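Local coordinates for protein AimR transcriptional regulator (Bacillus phage phi3T, PDB 5ZVV) that activates transcription of the phage aimX locus as a homodimer, apparently promoting lytic growth until the arbitrium peptide turns it into an inactive monomer, at residues 112-120 with 140-151; 289-298 with 313-322. All coordinates share one frame; numbering follows the deposited sequence.

Interaction 1: 112-120 with 140-151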
loop_
_atom_site.group_PDB
_atom_site.type_symbol
_atom_site.label_atom_id
_atom_site.label_comp_id
_atom_site.label_asym_id
_atom_site.label_seq_id
_atom_site.Cartn_x
_atom_site.Cartn_y
_atom_site.Cartn_z
ATOM N N GLU A 112 28.147 -9.503 0.294
ATOM C CA GLU A 112 27.004 -8.611 0.433
ATOM C C GLU A 112 26.128 -8.646 -0.814
ATOM O O GLU A 112 24.899 -8.770 -0.723
ATOM C CB GLU A 112 27.509 -7.198 0.721
ATOM C CG GLU A 112 26.498 -6.090 0.555
ATOM C CD GLU A 112 27.108 -4.736 0.849
ATOM O OE1 GLU A 112 27.932 -4.654 1.785
ATOM O OE2 GLU A 112 26.784 -3.763 0.138
ATOM N N TRP A 113 26.749 -8.541 -1.993
ATOM C CA TRP A 113 26.002 -8.672 -3.241
ATOM C C TRP A 113 25.288 -10.014 -3.313
ATOM O O TRP A 113 24.121 -10.087 -3.715
ATOM C CB TRP A 113 26.940 -8.516 -4.436
ATOM C CG TRP A 113 27.267 -7.100 -4.781
ATOM C CD1 TRP A 113 27.903 -6.187 -3.990
ATOM C CD2 TRP A 113 26.994 -6.439 -6.022
ATOM N NE1 TRP A 113 28.034 -4.994 -4.659
ATOM C CE2 TRP A 113 27.485 -5.122 -5.909
ATOM C CE3 TRP A 113 26.377 -6.830 -7.216
ATOM C CZ2 TRP A 113 27.380 -4.194 -6.945
ATOM C CZ3 TRP A 113 26.276 -5.909 -8.245
ATOM C CH2 TRP A 113 26.775 -4.603 -8.102
ATOM N N GLY A 114 25.977 -11.087 -2.924
ATOM C CA GLY A 114 25.367 -12.404 -2.979
ATOM C C GLY A 114 24.169 -12.527 -2.060
ATOM O O GLY A 114 23.171 -13.159 -2.408
ATOM N N LYS A 115 24.247 -11.915 -0.877
ATOM C CA LYS A 115 23.140 -11.999 0.067
ATOM C C LYS A 115 21.958 -11.157 -0.392
ATOM O O LYS A 115 20.803 -11.581 -0.270
ATOM C CB LYS A 115 23.609 -11.575 1.459
ATOM C CG LYS A 115 24.490 -12.616 2.137
ATOM C CD LYS A 115 25.554 -11.982 3.023
ATOM C CE LYS A 115 24.953 -11.276 4.222
ATOM N NZ LYS A 115 26.004 -10.637 5.063
ATOM N N VAL A 116 22.226 -9.967 -0.938
ATOM C CA VAL A 116 21.138 -9.109 -1.398
ATOM C C VAL A 116 20.440 -9.730 -2.601
ATOM O O VAL A 116 19.207 -9.780 -2.664
ATOM C CB VAL A 116 21.657 -7.694 -1.709
ATOM C CG1 VAL A 116 20.554 -6.849 -2.328
ATOM C CG2 VAL A 116 22.176 -7.037 -0.443
ATOM N N TYR A 117 21.215 -10.220 -3.574
ATOM C CA TYR A 117 20.600 -10.868 -4.727
ATOM C C TYR A 117 19.938 -12.183 -4.341
ATOM O O TYR A 117 18.951 -12.587 -4.967
ATOM C CB TYR A 117 21.635 -11.089 -5.829
ATOM C CG TYR A 117 21.839 -9.864 -6.692
ATOM C CD1 TYR A 117 22.674 -8.831 -6.283
ATOM C CD2 TYR A 117 21.182 -9.734 -7.907
ATOM C CE1 TYR A 117 22.854 -7.706 -7.067
ATOM C CE2 TYR A 117 21.356 -8.613 -8.697
ATOM C CZ TYR A 117 22.191 -7.604 -8.272
ATOM O OH TYR A 117 22.366 -6.493 -9.061
ATOM N N SER A 118 20.458 -12.860 -3.316
ATOM C CA SER A 118 19.781 -14.044 -2.802
ATOM C C SER A 118 18.409 -13.684 -2.248
ATOM O O SER A 118 17.422 -14.383 -2.511
ATOM C CB SER A 118 20.640 -14.716 -1.732
ATOM O OG SER A 118 20.051 -15.928 -1.301
ATOM N N LEU A 119 18.326 -12.588 -1.482
ATOM C CA LEU A 119 17.027 -12.114 -1.010
ATOM C C LEU A 119 16.117 -11.752 -2.176
ATOM O O LEU A 119 14.926 -12.087 -2.171
ATOM C CB LEU A 119 17.204 -10.909 -0.085
ATOM C CG LEU A 119 17.902 -11.139 1.255
ATOM C CD1 LEU A 119 17.991 -9.835 2.025
ATOM C CD2 LEU A 119 17.170 -12.190 2.066
ATOM N N HIS A 120 16.665 -11.060 -3.178
ATOM C CA HIS A 120 15.912 -10.712 -4.380
ATOM C C HIS A 120 15.294 -11.951 -5.021
ATOM O O HIS A 120 14.107 -11.967 -5.373
ATOM C CB HIS A 120 16.844 -9.991 -5.358
ATOM C CG HIS A 120 16.243 -9.722 -6.701
ATOM N ND1 HIS A 120 15.023 -9.105 -6.863
ATOM C CD2 HIS A 120 16.711 -9.962 -7.949
ATOM C CE1 HIS A 120 14.756 -8.989 -8.151
ATOM N NE2 HIS A 120 15.765 -9.500 -8.832
ATOM N N CYS A 140 22.305 -7.827 6.915
ATOM C CA CYS A 140 23.470 -7.918 6.045
ATOM C C CYS A 140 24.499 -6.822 6.297
ATOM O O CYS A 140 25.635 -6.959 5.830
ATOM C CB CYS A 140 23.037 -7.876 4.576
ATOM S SG CYS A 140 22.012 -9.270 4.038
ATOM N N LYS A 141 24.139 -5.759 7.017
ATOM C CA LYS A 141 25.004 -4.595 7.221
ATOM C C LYS A 141 25.544 -4.094 5.881
ATOM O O LYS A 141 26.750 -4.065 5.627
ATOM C CB LYS A 141 26.138 -4.914 8.200
ATOM C CG LYS A 141 25.660 -5.342 9.582
ATOM C CD LYS A 141 26.808 -5.818 10.463
ATOM C CE LYS A 141 27.706 -4.668 10.883
ATOM N NZ LYS A 141 28.796 -5.117 11.798
ATOM N N ILE A 142 24.606 -3.706 5.017
ATOM C CA ILE A 142 24.932 -3.329 3.647
ATOM C C ILE A 142 25.751 -2.047 3.648
ATOM O O ILE A 142 25.341 -1.027 4.217
ATOM C CB ILE A 142 23.646 -3.174 2.820
ATOM C CG1 ILE A 142 22.868 -4.494 2.810
ATOM C CG2 ILE A 142 23.965 -2.709 1.406
ATOM C CD1 ILE A 142 21.488 -4.387 2.213
ATOM N N LYS A 143 26.915 -2.094 3.003
ATOM C CA LYS A 143 27.853 -0.976 2.973
ATOM C C LYS A 143 27.955 -0.304 1.615
ATOM O O LYS A 143 27.971 0.927 1.542
ATOM C CB LYS A 143 29.252 -1.447 3.390
ATOM C CG LYS A 143 29.298 -2.297 4.647
ATOM C CD LYS A 143 29.094 -1.469 5.899
ATOM C CE LYS A 143 29.489 -2.260 7.136
ATOM N NZ LYS A 143 29.388 -1.448 8.381
ATOM N N SER A 144 28.041 -1.081 0.538
ATOM C CA SER A 144 28.228 -0.509 -0.788
ATOM C C SER A 144 26.997 0.279 -1.210
ATOM O O SER A 144 25.863 -0.095 -0.900
ATOM C CB SER A 144 28.510 -1.609 -1.810
ATOM O OG SER A 144 27.334 -2.351 -2.085
ATOM N N ALA A 145 27.230 1.380 -1.928
ATOM C CA ALA A 145 26.124 2.178 -2.444
ATOM C C ALA A 145 25.211 1.339 -3.331
ATOM O O ALA A 145 23.988 1.321 -3.143
ATOM C CB ALA A 145 26.667 3.384 -3.209
ATOM N N GLU A 146 25.801 0.613 -4.287
ATOM C CA GLU A 146 25.029 -0.194 -5.229
ATOM C C GLU A 146 23.997 -1.056 -4.512
ATOM O O GLU A 146 22.798 -0.990 -4.804
ATOM C CB GLU A 146 25.969 -1.068 -6.063
ATOM C CG GLU A 146 26.846 -0.302 -7.042
ATOM C CD GLU A 146 28.097 0.261 -6.400
ATOM O OE1 GLU A 146 28.380 -0.086 -5.234
ATOM O OE2 GLU A 146 28.800 1.052 -7.064
HETATM N N MSE A 147 24.442 -1.853 -3.550
HETATM C CA MSE A 147 23.519 -2.738 -2.859
HETATM C C MSE A 147 22.559 -1.946 -1.983
HETATM O O MSE A 147 21.377 -2.291 -1.904
HETATM C CB MSE A 147 24.277 -3.788 -2.052
HETATM C CG MSE A 147 24.836 -4.916 -2.923
HETATM SE SE MSE A 147 23.534 -5.641 -4.209
HETATM C CE MSE A 147 23.976 -4.574 -5.794
ATOM N N LEU A 148 23.050 -0.863 -1.367
ATOM C CA LEU A 148 22.144 0.045 -0.670
ATOM C C LEU A 148 21.027 0.492 -1.600
ATOM O O LEU A 148 19.868 0.612 -1.188
ATOM C CB LEU A 148 22.905 1.257 -0.129
ATOM C CG LEU A 148 23.697 1.081 1.168
ATOM C CD1 LEU A 148 24.528 2.328 1.452
ATOM C CD2 LEU A 148 22.766 0.774 2.331
ATOM N N PHE A 149 21.361 0.712 -2.873
ATOM C CA PHE A 149 20.340 0.998 -3.870
ATOM C C PHE A 149 19.477 -0.232 -4.125
ATOM O O PHE A 149 18.245 -0.176 -4.007
ATOM C CB PHE A 149 21.011 1.479 -5.160
ATOM C CG PHE A 149 20.051 1.950 -6.218
ATOM C CD1 PHE A 149 19.451 1.051 -7.085
ATOM C CD2 PHE A 149 19.772 3.298 -6.365
ATOM C CE1 PHE A 149 18.577 1.484 -8.063
ATOM C CE2 PHE A 149 18.901 3.738 -7.345
ATOM C CZ PHE A 149 18.301 2.826 -8.194
ATOM N N PHE A 150 20.112 -1.368 -4.432
ATOM C CA PHE A 150 19.360 -2.503 -4.959
ATOM C C PHE A 150 18.507 -3.163 -3.887
ATOM O O PHE A 150 17.417 -3.663 -4.189
ATOM C CB PHE A 150 20.303 -3.527 -5.593
ATOM C CG PHE A 150 19.593 -4.583 -6.393
ATOM C CD1 PHE A 150 19.066 -4.286 -7.640
ATOM C CD2 PHE A 150 19.443 -5.867 -5.895
ATOM C CE1 PHE A 150 18.407 -5.250 -8.377
ATOM C CE2 PHE A 150 18.787 -6.837 -6.627
ATOM C CZ PHE A 150 18.266 -6.527 -7.872
ATOM N N SER A 151 18.970 -3.170 -2.636
ATOM C CA SER A 151 18.146 -3.699 -1.557
ATOM C C SER A 151 16.844 -2.927 -1.407
ATOM O O SER A 151 15.908 -3.428 -0.775
ATOM C CB SER A 151 18.920 -3.683 -0.237
ATOM O OG SER A 151 19.279 -2.364 0.129
HETATM O O HOH W 1 28.385 -5.836 4.016
HETATM O O HOH W 2 29.869 -2.871 -4.948
#
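Glu112 OE2 takes two hydrogen bonds from Ser144, one from OG at 2.7 Å and one from the backbone N at 3.0 Å, the latter entering on the syn lone pair. The other carboxylate oxygen, OE1, is met from above the carboxylate plane by Lys143 N, 3.0 Å away and nearly straight (169°). The Glu112 chain is extended from its first torsion on (chi1 165°) and carries the carboxylate to the backbone of the turn that leads into helix 145-161. Ser144 is the N-cap of that helix: its OG also accepts from Met147 N, so Glu112 holds the capping residue in place. Segments 112-120 and 145-151 run almost parallel, 11° between their axes; their parent helices, 108-124 and 145-161, have helix 130-139 between them in sequence, as in the helical-repeat architecture of the TPR clan. Selenomethionine Met147 is the knob here, set among Glu112, Trp113, Val116 and Tyr117. Its chain bends at chi2 and chi3, laying CE 3.3 Å from the centroid of the Trp113 six-membered ring, directly over the face, while SE lies above the five-membered ring. A water bridges Trp113 NE1 to Glu146 OE1. Further along, Phe150 forms an offset stack with Tyr117, their planes nearly parallel, and points its edge at the face of His120. The Tyr117 hydroxyl is bonded to Glu84 of helix 77-88.

Interaction 2: 289-298 with 313-322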
loop_
_atom_site.group_PDB
_atom_site.type_symbol
_atom_site.label_atom_id
_atom_site.label_comp_id
_atom_site.label_asym_id
_atom_site.label_seq_id
_atom_site.Cartn_x
_atom_site.Cartn_y
_atom_site.Cartn_z
ATOM N N ASP A 289 -3.737 -23.422 -22.239
ATOM C CA ASP A 289 -4.820 -23.254 -21.279
ATOM C C ASP A 289 -4.494 -22.154 -20.277
ATOM O O ASP A 289 -5.128 -22.069 -19.220
ATOM C CB ASP A 289 -5.153 -24.570 -20.569
ATOM C CG ASP A 289 -3.974 -25.162 -19.825
ATOM O OD1 ASP A 289 -2.848 -24.640 -19.949
ATOM O OD2 ASP A 289 -4.181 -26.168 -19.111
ATOM N N ASN A 290 -3.502 -21.322 -20.590
ATOM C CA ASN A 290 -3.274 -20.093 -19.845
ATOM C C ASN A 290 -4.548 -19.258 -19.834
ATOM O O ASN A 290 -5.237 -19.141 -20.850
ATOM C CB ASN A 290 -2.122 -19.308 -20.479
ATOM C CG ASN A 290 -1.813 -18.013 -19.750
ATOM O OD1 ASN A 290 -2.570 -17.045 -19.826
ATOM N ND2 ASN A 290 -0.680 -17.984 -19.056
ATOM N N ILE A 291 -4.864 -18.682 -18.672
ATOM C CA ILE A 291 -6.110 -17.930 -18.529
ATOM C C ILE A 291 -6.174 -16.795 -19.544
ATOM O O ILE A 291 -7.196 -16.596 -20.213
ATOM C CB ILE A 291 -6.264 -17.405 -17.090
ATOM C CG1 ILE A 291 -6.487 -18.561 -16.113
ATOM C CG2 ILE A 291 -7.417 -16.405 -17.005
ATOM C CD1 ILE A 291 -6.565 -18.123 -14.664
ATOM N N LYS A 292 -5.084 -16.039 -19.683
ATOM C CA LYS A 292 -5.137 -14.866 -20.551
ATOM C C LYS A 292 -5.293 -15.261 -22.015
ATOM O O LYS A 292 -6.094 -14.661 -22.741
ATOM C CB LYS A 292 -3.894 -13.996 -20.364
ATOM C CG LYS A 292 -3.953 -12.709 -21.179
ATOM C CD LYS A 292 -2.719 -11.840 -20.996
ATOM C CE LYS A 292 -2.838 -10.561 -21.817
ATOM N NZ LYS A 292 -1.607 -9.727 -21.750
ATOM N N TYR A 293 -4.540 -16.264 -22.468
ATOM C CA TYR A 293 -4.607 -16.641 -23.876
ATOM C C TYR A 293 -5.920 -17.337 -24.201
ATOM O O TYR A 293 -6.433 -17.202 -25.319
ATOM C CB TYR A 293 -3.407 -17.517 -24.239
ATOM C CG TYR A 293 -2.090 -16.854 -23.905
ATOM C CD1 TYR A 293 -1.941 -15.477 -24.024
ATOM C CD2 TYR A 293 -1.012 -17.594 -23.444
ATOM C CE1 TYR A 293 -0.752 -14.860 -23.708
ATOM C CE2 TYR A 293 0.182 -16.987 -23.125
ATOM C CZ TYR A 293 0.308 -15.617 -23.259
ATOM O OH TYR A 293 1.495 -15.003 -22.941
ATOM N N LEU A 294 -6.481 -18.074 -23.238
ATOM C CA LEU A 294 -7.838 -18.586 -23.390
ATOM C C LEU A 294 -8.840 -17.447 -23.520
ATOM O O LEU A 294 -9.750 -17.504 -24.356
ATOM C CB LEU A 294 -8.200 -19.479 -22.202
ATOM C CG LEU A 294 -7.626 -20.894 -22.206
ATOM C CD1 LEU A 294 -8.041 -21.640 -20.942
ATOM C CD2 LEU A 294 -8.081 -21.637 -23.453
ATOM N N GLN A 295 -8.687 -16.402 -22.697
ATOM C CA GLN A 295 -9.556 -15.233 -22.799
ATOM C C GLN A 295 -9.453 -14.586 -24.172
ATOM O O GLN A 295 -10.468 -14.206 -24.764
ATOM C CB GLN A 295 -9.205 -14.210 -21.722
ATOM C CG GLN A 295 -9.676 -14.551 -20.325
ATOM C CD GLN A 295 -9.515 -13.379 -19.383
ATOM O OE1 GLN A 295 -8.959 -12.344 -19.755
ATOM N NE2 GLN A 295 -10.007 -13.528 -18.158
ATOM N N LEU A 296 -8.228 -14.444 -24.686
ATOM C CA LEU A 296 -8.037 -13.837 -25.999
ATOM C C LEU A 296 -8.647 -14.695 -27.098
ATOM O O LEU A 296 -9.232 -14.171 -28.054
ATOM C CB LEU A 296 -6.549 -13.610 -26.250
ATOM C CG LEU A 296 -5.955 -12.536 -25.338
ATOM C CD1 LEU A 296 -4.461 -12.380 -25.556
ATOM C CD2 LEU A 296 -6.675 -11.224 -25.572
ATOM N N ARG A 297 -8.525 -16.021 -26.975
ATOM C CA ARG A 297 -9.132 -16.916 -27.955
ATOM C C ARG A 297 -10.654 -16.813 -27.928
ATOM O O ARG A 297 -11.302 -16.813 -28.982
ATOM C CB ARG A 297 -8.677 -18.352 -27.691
ATOM C CG ARG A 297 -9.252 -19.390 -28.636
ATOM C CD ARG A 297 -8.718 -20.773 -28.303
ATOM N NE ARG A 297 -9.307 -21.801 -29.152
ATOM C CZ ARG A 297 -9.070 -23.103 -29.026
ATOM N NH1 ARG A 297 -8.252 -23.545 -28.077
ATOM N NH2 ARG A 297 -9.655 -23.963 -29.847
ATOM N N ALA A 298 -11.240 -16.719 -26.732
ATOM C CA ALA A 298 -12.684 -16.531 -26.637
ATOM C C ALA A 298 -13.099 -15.184 -27.216
ATOM O O ALA A 298 -14.150 -15.072 -27.854
ATOM C CB ALA A 298 -13.136 -16.660 -25.181
ATOM N N ILE A 313 -15.172 -21.789 -23.579
ATOM C CA ILE A 313 -13.924 -21.350 -22.960
ATOM C C ILE A 313 -14.203 -20.561 -21.683
ATOM O O ILE A 313 -13.524 -20.743 -20.665
ATOM C CB ILE A 313 -13.089 -20.534 -23.965
ATOM C CG1 ILE A 313 -12.654 -21.418 -25.135
ATOM C CG2 ILE A 313 -11.878 -19.917 -23.281
ATOM C CD1 ILE A 313 -11.828 -20.693 -26.172
ATOM N N LEU A 314 -15.211 -19.685 -21.709
ATOM C CA LEU A 314 -15.519 -18.884 -20.527
ATOM C C LEU A 314 -16.077 -19.747 -19.399
ATOM O O LEU A 314 -15.795 -19.498 -18.219
ATOM C CB LEU A 314 -16.496 -17.765 -20.892
ATOM C CG LEU A 314 -15.980 -16.730 -21.900
ATOM C CD1 LEU A 314 -17.045 -15.695 -22.220
ATOM C CD2 LEU A 314 -14.717 -16.050 -21.393
ATOM N N ASP A 315 -16.870 -20.767 -19.742
ATOM C CA ASP A 315 -17.343 -21.717 -18.739
ATOM C C ASP A 315 -16.179 -22.449 -18.089
ATOM O O ASP A 315 -16.177 -22.668 -16.872
ATOM C CB ASP A 315 -18.311 -22.721 -19.366
ATOM C CG ASP A 315 -19.653 -22.108 -19.712
ATOM O OD1 ASP A 315 -19.890 -20.935 -19.357
ATOM O OD2 ASP A 315 -20.471 -22.805 -20.349
ATOM N N GLU A 316 -15.183 -22.845 -18.887
ATOM C CA GLU A 316 -13.980 -23.434 -18.308
ATOM C C GLU A 316 -13.241 -22.431 -17.432
ATOM O O GLU A 316 -12.654 -22.810 -16.412
ATOM C CB GLU A 316 -13.062 -23.958 -19.416
ATOM C CG GLU A 316 -12.054 -25.014 -18.964
ATOM C CD GLU A 316 -10.825 -24.429 -18.286
ATOM O OE1 GLU A 316 -10.494 -23.255 -18.554
ATOM O OE2 GLU A 316 -10.190 -25.146 -17.482
ATOM N N LEU A 317 -13.267 -21.149 -17.806
ATOM C CA LEU A 317 -12.547 -20.137 -17.039
ATOM C C LEU A 317 -13.215 -19.847 -15.701
ATOM O O LEU A 317 -12.531 -19.474 -14.742
ATOM C CB LEU A 317 -12.421 -18.850 -17.856
ATOM C CG LEU A 317 -11.410 -18.887 -19.002
ATOM C CD1 LEU A 317 -11.519 -17.646 -19.873
ATOM C CD2 LEU A 317 -10.001 -19.037 -18.449
ATOM N N SER A 318 -14.540 -20.004 -15.617
ATOM C CA SER A 318 -15.239 -19.706 -14.370
ATOM C C SER A 318 -14.771 -20.600 -13.228
ATOM O O SER A 318 -14.838 -20.199 -12.061
ATOM C CB SER A 318 -16.748 -19.850 -14.562
ATOM O OG SER A 318 -17.114 -21.214 -14.657
ATOM N N SER A 319 -14.302 -21.809 -13.537
ATOM C CA SER A 319 -13.757 -22.702 -12.522
ATOM C C SER A 319 -12.273 -22.476 -12.269
ATOM O O SER A 319 -11.740 -23.013 -11.294
ATOM C CB SER A 319 -13.991 -24.165 -12.920
ATOM O OG SER A 319 -13.310 -24.486 -14.120
ATOM N N ARG A 320 -11.598 -21.702 -13.117
ATOM C CA ARG A 320 -10.197 -21.380 -12.909
ATOM C C ARG A 320 -10.057 -20.249 -11.895
ATOM O O ARG A 320 -11.011 -19.524 -11.592
ATOM C CB ARG A 320 -9.526 -20.981 -14.226
ATOM C CG ARG A 320 -9.653 -22.014 -15.333
ATOM C CD ARG A 320 -8.722 -23.194 -15.112
ATOM N NE ARG A 320 -7.316 -22.801 -15.138
ATOM C CZ ARG A 320 -6.593 -22.678 -16.247
ATOM N NH1 ARG A 320 -7.143 -22.911 -17.430
ATOM N NH2 ARG A 320 -5.318 -22.318 -16.172
ATOM N N ASP A 321 -8.841 -20.102 -11.373
ATOM C CA ASP A 321 -8.546 -19.084 -10.366
ATOM C C ASP A 321 -8.104 -17.795 -11.064
ATOM O O ASP A 321 -6.936 -17.403 -11.055
ATOM C CB ASP A 321 -7.490 -19.592 -9.393
ATOM C CG ASP A 321 -7.282 -18.663 -8.215
ATOM O OD1 ASP A 321 -8.078 -17.717 -8.051
ATOM O OD2 ASP A 321 -6.317 -18.880 -7.452
ATOM N N GLN A 322 -9.080 -17.128 -11.677
ATOM C CA GLN A 322 -8.844 -15.829 -12.295
ATOM C C GLN A 322 -8.728 -14.751 -11.224
ATOM O O GLN A 322 -9.527 -14.708 -10.286
ATOM C CB GLN A 322 -9.984 -15.475 -13.251
ATOM C CG GLN A 322 -10.227 -16.482 -14.360
ATOM C CD GLN A 322 -11.282 -16.015 -15.348
ATOM O OE1 GLN A 322 -10.961 -15.494 -16.417
ATOM N NE2 GLN A 322 -12.550 -16.205 -14.995
#
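Ile291, Leu294 and Ala298 of helix 291-304 face Ile313, Leu314 and Leu317 of helix 307-318, forming an antiparallel helical hairpin (153° between the short axes) within the TPR-like helical array. The side chains of Leu294 and Ile313 lie at a slant to each other, and Ile313 CG2 comes within 3.9 Å of Leu294 CB while also packing on Ala298 CB. The other branch of Ile313 ends in CD1, which lies across the extended aliphatic chain of Arg297; the guanidinium of that arginine turns elsewhere, to the Tyr301 hydroxyl. Leu317 divides its two methyls, CD1 resting on Gln295 CG at 3.6 Å and CD2 on Ile291 CG2.

Beyond the end of helix 307-318 the chain passes across the N-terminal end of helix 291-304, and polar groups take over. Gln295 and Gln322 approach from opposite directions with their amide planes 78° apart, and Gln295 NE2 donates to Gln322 OE1 at 2.8 Å. The same NE2 also donates to Glu326 O, linking the hairpin to helix 324-338. Arg320 and Ile291 run past each other in opposite senses, so that Ile291 CG1 lies over one face of the guanidinium, toward its rim. Bends at chi2 and chi3 fold the arginine back toward Glu316, whose OE1 makes a salt bridge with NH1. End-on, the guanidinium grips a single backbone oxygen, Asp289 O, which lies close to its plane, 2.8 Å from Arg320 NH1 and 3.1 Å from NH2.

Both segments of interaction 1 precede those of interaction 2 in the sequence, and the two contacts lie on opposite sides of the chain's centre. Their centres are about 40 Å apart and their nearest atoms about 21 Å apart, so they do not touch. They share no helix: interaction 1 joins helices 108-124 and 145-161, whose contacting segments run nearly parallel with another helix between them in sequence, whereas interaction 2 pairs consecutive helices, 291-304 and 307-318, through antiparallel segments. Both belong to the all-helical, TPR-related region of AimR, and thus represent two kinds of neighbour packing in the same array. The partner subunit of the dimer touches neither contact, so each is packing internal to one chain.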